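Local coordinates for DNA polymerase II large subunit (Pyrococcus horikoshii, PDB 7OEC), which is represented here by its intein, which probably excises itself from the polymerase precursor and joins the two flanking segments, at residues E116-L128 with H157-Q169. The protein carries 2 engineered substitutions. Sequence-based numbering, arbitrary orientation.
Sequences EGNIIIIIDESTL and HTVIINENIVTHQ
I160 touches I123 through its CD1, with I160 CD1 4.3 Å from I123 CG1. It lies on the first strand of the C-terminal hairpin of the intein (Hint) fold, 158-161 with 165-168. The turn and the start of strand 165-168 meet strand 119-123, an outermost strand of a separate four-stranded antiparallel sheet. N164, with its positive phi, and I165 both face I161 in a G1 beta bulge. N164 holds I123 at both its N and its O. N164 O accepts from I123 N (2.9 Å), in the carbonyl plane. N164 O also lies 3.1 Å from I122 CA, a CA-H...O contact. N164 CG sits beside its own backbone N (chi1 -61°), which places the amide at the I123 carbonyl. There N164 ND2 donates to I123 O (2.8 Å), almost in line with the I123 C=O bond, while that oxygen lies 16° out of the N164 amide plane. Water 3 accepts from N164 ND2 and donates to E125 OE1. I165 forms the single beta bridge, with I122. Its CB points away from strand 119-123, yet its two branches still touch: I165 CG2 meets I120 CG2 at 3.7 Å, and I165 CG1 meets I122 CG2. V166 CG2 meets I123 CG1 (3.7 Å) and, more loosely, I121 CG2. V166 N gives I121 O a nearly straight bond (2.9 Å). Water 1 extends the pairing: it accepts from I121 N and donates to V166 O, 2.9 Å from each.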
# COMPACT_ATOMS: atom_id res chain seq x y z
N GLU A 116 -18.99 0.11 0.01
CA GLU A 116 -19.23 0.84 -1.22
C GLU A 116 -19.69 2.26 -0.87
O GLU A 116 -20.52 2.47 0.03
CB GLU A 116 -20.29 0.15 -2.07
CG GLU A 116 -19.80 -1.03 -2.79
CD GLU A 116 -20.93 -1.69 -3.60
OE1 GLU A 116 -22.03 -1.09 -3.76
OE2 GLU A 116 -20.73 -2.83 -4.06
N GLY A 117 -19.15 3.23 -1.60
CA GLY A 117 -19.43 4.62 -1.39
C GLY A 117 -18.46 5.31 -0.47
O GLY A 117 -18.49 6.55 -0.39
N ASN A 118 -17.64 4.56 0.27
CA ASN A 118 -16.59 5.20 1.05
C ASN A 118 -15.62 5.89 0.08
O ASN A 118 -15.44 5.45 -1.07
CB ASN A 118 -15.79 4.19 1.90
CG ASN A 118 -16.55 3.64 3.09
OD1 ASN A 118 -16.03 2.74 3.76
ND2 ASN A 118 -17.76 4.13 3.36
N ILE A 119 -14.96 6.95 0.55
CA ILE A 119 -14.05 7.73 -0.29
C ILE A 119 -12.60 7.31 -0.05
O ILE A 119 -12.13 7.28 1.09
CB ILE A 119 -14.22 9.24 -0.02
CG1 ILE A 119 -15.65 9.67 -0.34
CG2 ILE A 119 -13.17 10.08 -0.77
CD1 ILE A 119 -16.06 9.55 -1.78
N ILE A 120 -11.87 7.11 -1.15
CA ILE A 120 -10.43 6.87 -1.16
C ILE A 120 -9.76 8.10 -1.77
O ILE A 120 -10.33 8.74 -2.67
CB ILE A 120 -10.12 5.62 -2.02
CG1 ILE A 120 -10.80 4.38 -1.47
CG2 ILE A 120 -8.65 5.42 -2.22
CD1 ILE A 120 -10.25 3.92 -0.17
N ILE A 121 -8.57 8.45 -1.28
CA ILE A 121 -7.82 9.59 -1.80
C ILE A 121 -6.79 9.07 -2.79
O ILE A 121 -6.03 8.15 -2.48
CB ILE A 121 -7.16 10.38 -0.64
CG1 ILE A 121 -8.24 10.91 0.31
CG2 ILE A 121 -6.23 11.45 -1.16
CD1 ILE A 121 -9.27 11.77 -0.34
N ILE A 122 -6.72 9.72 -3.94
CA ILE A 122 -5.63 9.52 -4.88
C ILE A 122 -4.86 10.83 -5.02
O ILE A 122 -5.39 11.92 -4.80
CB ILE A 122 -6.20 9.02 -6.21
CG1 ILE A 122 -7.13 10.04 -6.77
CG2 ILE A 122 -6.93 7.58 -6.04
CD1 ILE A 122 -7.53 9.71 -8.19
N ILE A 123 -3.58 10.73 -5.40
CA ILE A 123 -2.70 11.89 -5.54
C ILE A 123 -2.42 12.14 -7.02
O ILE A 123 -2.03 11.22 -7.74
CB ILE A 123 -1.36 11.64 -4.83
CG1 ILE A 123 -1.60 11.33 -3.36
CG2 ILE A 123 -0.48 12.81 -4.91
CD1 ILE A 123 -2.34 12.40 -2.65
N ASP A 124 -2.55 13.39 -7.45
CA ASP A 124 -2.01 13.78 -8.74
C ASP A 124 -0.51 13.96 -8.56
O ASP A 124 -0.10 14.83 -7.79
CB ASP A 124 -2.68 15.07 -9.19
CG ASP A 124 -2.29 15.46 -10.61
OD1 ASP A 124 -1.10 15.28 -10.98
OD2 ASP A 124 -3.17 15.97 -11.34
N GLU A 125 0.31 13.16 -9.25
CA GLU A 125 1.75 13.15 -8.98
C GLU A 125 2.41 14.47 -9.38
O GLU A 125 3.42 14.87 -8.77
CB GLU A 125 2.40 11.92 -9.66
CG GLU A 125 3.88 11.69 -9.25
CD GLU A 125 4.57 10.47 -9.91
OE1 GLU A 125 3.88 9.64 -10.56
OE2 GLU A 125 5.82 10.35 -9.78
N SER A 126 1.84 15.20 -10.34
CA SER A 126 2.49 16.42 -10.84
C SER A 126 2.31 17.59 -9.87
O SER A 126 3.21 18.41 -9.71
CB SER A 126 1.92 16.82 -12.22
OG SER A 126 2.00 15.75 -13.17
N THR A 127 1.13 17.70 -9.26
CA THR A 127 0.82 18.80 -8.36
C THR A 127 0.80 18.36 -6.92
O THR A 127 0.77 19.22 -6.03
CB THR A 127 -0.57 19.32 -8.67
OG1 THR A 127 -1.47 18.22 -8.48
CG2 THR A 127 -0.64 19.83 -10.12
N LEU A 128 0.80 17.06 -6.68
CA LEU A 128 0.66 16.44 -5.36
C LEU A 128 -0.69 16.73 -4.74
O LEU A 128 -0.86 16.56 -3.53
CB LEU A 128 1.84 16.75 -4.42
CG LEU A 128 3.22 16.43 -5.02
CD1 LEU A 128 4.39 16.93 -4.18
CD2 LEU A 128 3.39 14.94 -5.24
N HIS A 157 3.85 5.39 8.00
CA HIS A 157 3.15 4.12 7.81
C HIS A 157 2.01 4.20 6.80
O HIS A 157 1.07 3.42 6.89
CB HIS A 157 2.66 3.50 9.12
CG HIS A 157 3.70 3.42 10.19
ND1 HIS A 157 5.02 3.08 9.97
CD2 HIS A 157 3.60 3.71 11.51
CE1 HIS A 157 5.68 3.13 11.11
NE2 HIS A 157 4.85 3.55 12.05
N THR A 158 2.14 5.08 5.82
CA THR A 158 1.25 5.13 4.67
C THR A 158 2.09 5.02 3.41
O THR A 158 3.30 5.26 3.43
CB THR A 158 0.48 6.43 4.67
OG1 THR A 158 1.42 7.49 4.69
CG2 THR A 158 -0.36 6.57 5.90
N VAL A 159 1.43 4.60 2.34
CA VAL A 159 2.07 4.34 1.06
C VAL A 159 1.10 4.77 -0.02
O VAL A 159 -0.09 5.00 0.22
CB VAL A 159 2.46 2.85 0.90
CG1 VAL A 159 3.53 2.43 1.89
CG2 VAL A 159 1.26 1.94 1.08
N ILE A 160 1.63 4.89 -1.23
CA ILE A 160 0.88 5.31 -2.41
C ILE A 160 0.98 4.20 -3.43
O ILE A 160 2.07 3.90 -3.93
CB ILE A 160 1.39 6.66 -2.93
CG1 ILE A 160 1.24 7.70 -1.80
CG2 ILE A 160 0.61 7.06 -4.17
CD1 ILE A 160 1.79 9.01 -2.08
N ILE A 161 -0.14 3.53 -3.71
CA ILE A 161 -0.10 2.26 -4.42
C ILE A 161 -0.92 2.30 -5.70
O ILE A 161 -1.83 3.10 -5.88
CB ILE A 161 -0.53 1.08 -3.55
CG1 ILE A 161 -1.98 1.19 -3.12
CG2 ILE A 161 0.48 0.88 -2.39
CD1 ILE A 161 -2.51 -0.11 -2.52
N ASN A 162 -0.57 1.42 -6.62
CA ASN A 162 -1.29 1.25 -7.86
C ASN A 162 -1.49 2.62 -8.51
O ASN A 162 -0.49 3.33 -8.70
CB ASN A 162 -2.55 0.43 -7.64
CG ASN A 162 -2.23 -0.98 -7.22
OD1 ASN A 162 -1.08 -1.41 -7.29
ND2 ASN A 162 -3.23 -1.71 -6.77
N GLU A 163 -2.71 2.98 -8.90
CA GLU A 163 -2.97 4.26 -9.55
C GLU A 163 -3.08 5.36 -8.50
O GLU A 163 -4.13 5.98 -8.30
CB GLU A 163 -4.23 4.17 -10.40
CG GLU A 163 -4.16 3.03 -11.42
CD GLU A 163 -4.86 1.73 -10.98
OE1 GLU A 163 -5.08 1.52 -9.77
OE2 GLU A 163 -5.22 0.89 -11.89
N ASN A 164 -1.95 5.59 -7.82
CA ASN A 164 -1.76 6.77 -6.98
C ASN A 164 -2.71 6.80 -5.77
O ASN A 164 -3.08 7.87 -5.27
CB ASN A 164 -1.85 8.07 -7.80
CG ASN A 164 -0.80 8.19 -8.88
OD1 ASN A 164 -0.07 7.27 -9.21
ND2 ASN A 164 -0.72 9.35 -9.42
N ILE A 165 -3.00 5.62 -5.21
CA ILE A 165 -3.97 5.45 -4.13
C ILE A 165 -3.27 5.57 -2.78
O ILE A 165 -2.33 4.84 -2.50
CB ILE A 165 -4.66 4.09 -4.26
CG1 ILE A 165 -5.55 4.06 -5.50
CG2 ILE A 165 -5.46 3.80 -3.01
CD1 ILE A 165 -5.80 2.66 -6.02
N VAL A 166 -3.77 6.45 -1.91
CA VAL A 166 -3.21 6.58 -0.57
C VAL A 166 -3.79 5.48 0.31
O VAL A 166 -5.01 5.35 0.42
CB VAL A 166 -3.52 7.96 0.02
CG1 VAL A 166 -3.00 8.06 1.49
CG2 VAL A 166 -2.90 9.04 -0.81
N THR A 167 -2.93 4.72 0.97
CA THR A 167 -3.43 3.72 1.90
C THR A 167 -2.43 3.51 3.03
O THR A 167 -1.38 4.14 3.09
CB THR A 167 -3.87 2.42 1.19
OG1 THR A 167 -4.69 1.63 2.08
CG2 THR A 167 -2.70 1.65 0.83
N HIS A 168 -2.80 2.65 3.96
CA HIS A 168 -1.95 2.32 5.07
C HIS A 168 -0.97 1.24 4.62
O HIS A 168 -1.34 0.37 3.83
CB HIS A 168 -2.79 1.80 6.23
CG HIS A 168 -2.07 1.82 7.55
ND1 HIS A 168 -1.17 0.85 7.91
CD2 HIS A 168 -2.11 2.70 8.58
CE1 HIS A 168 -0.69 1.12 9.12
NE2 HIS A 168 -1.26 2.22 9.56
N GLN A 169 0.26 1.30 5.13
CA GLN A 169 1.20 0.21 4.85
C GLN A 169 0.58 -1.09 5.42
O GLN A 169 -0.31 -1.15 6.34
CB GLN A 169 2.57 0.46 5.43
CG GLN A 169 2.60 0.14 6.92
CD GLN A 169 3.92 0.40 7.55
OE1 GLN A 169 4.68 1.24 7.10
NE2 GLN A 169 4.19 -0.30 8.61
OXT GLN A 169 0.99 -2.13 4.92
O HOH W 1 -7.32 6.97 0.94
O HOH W 2 -0.05 11.72 -11.62
O HOH W 3 1.35 9.15 -11.69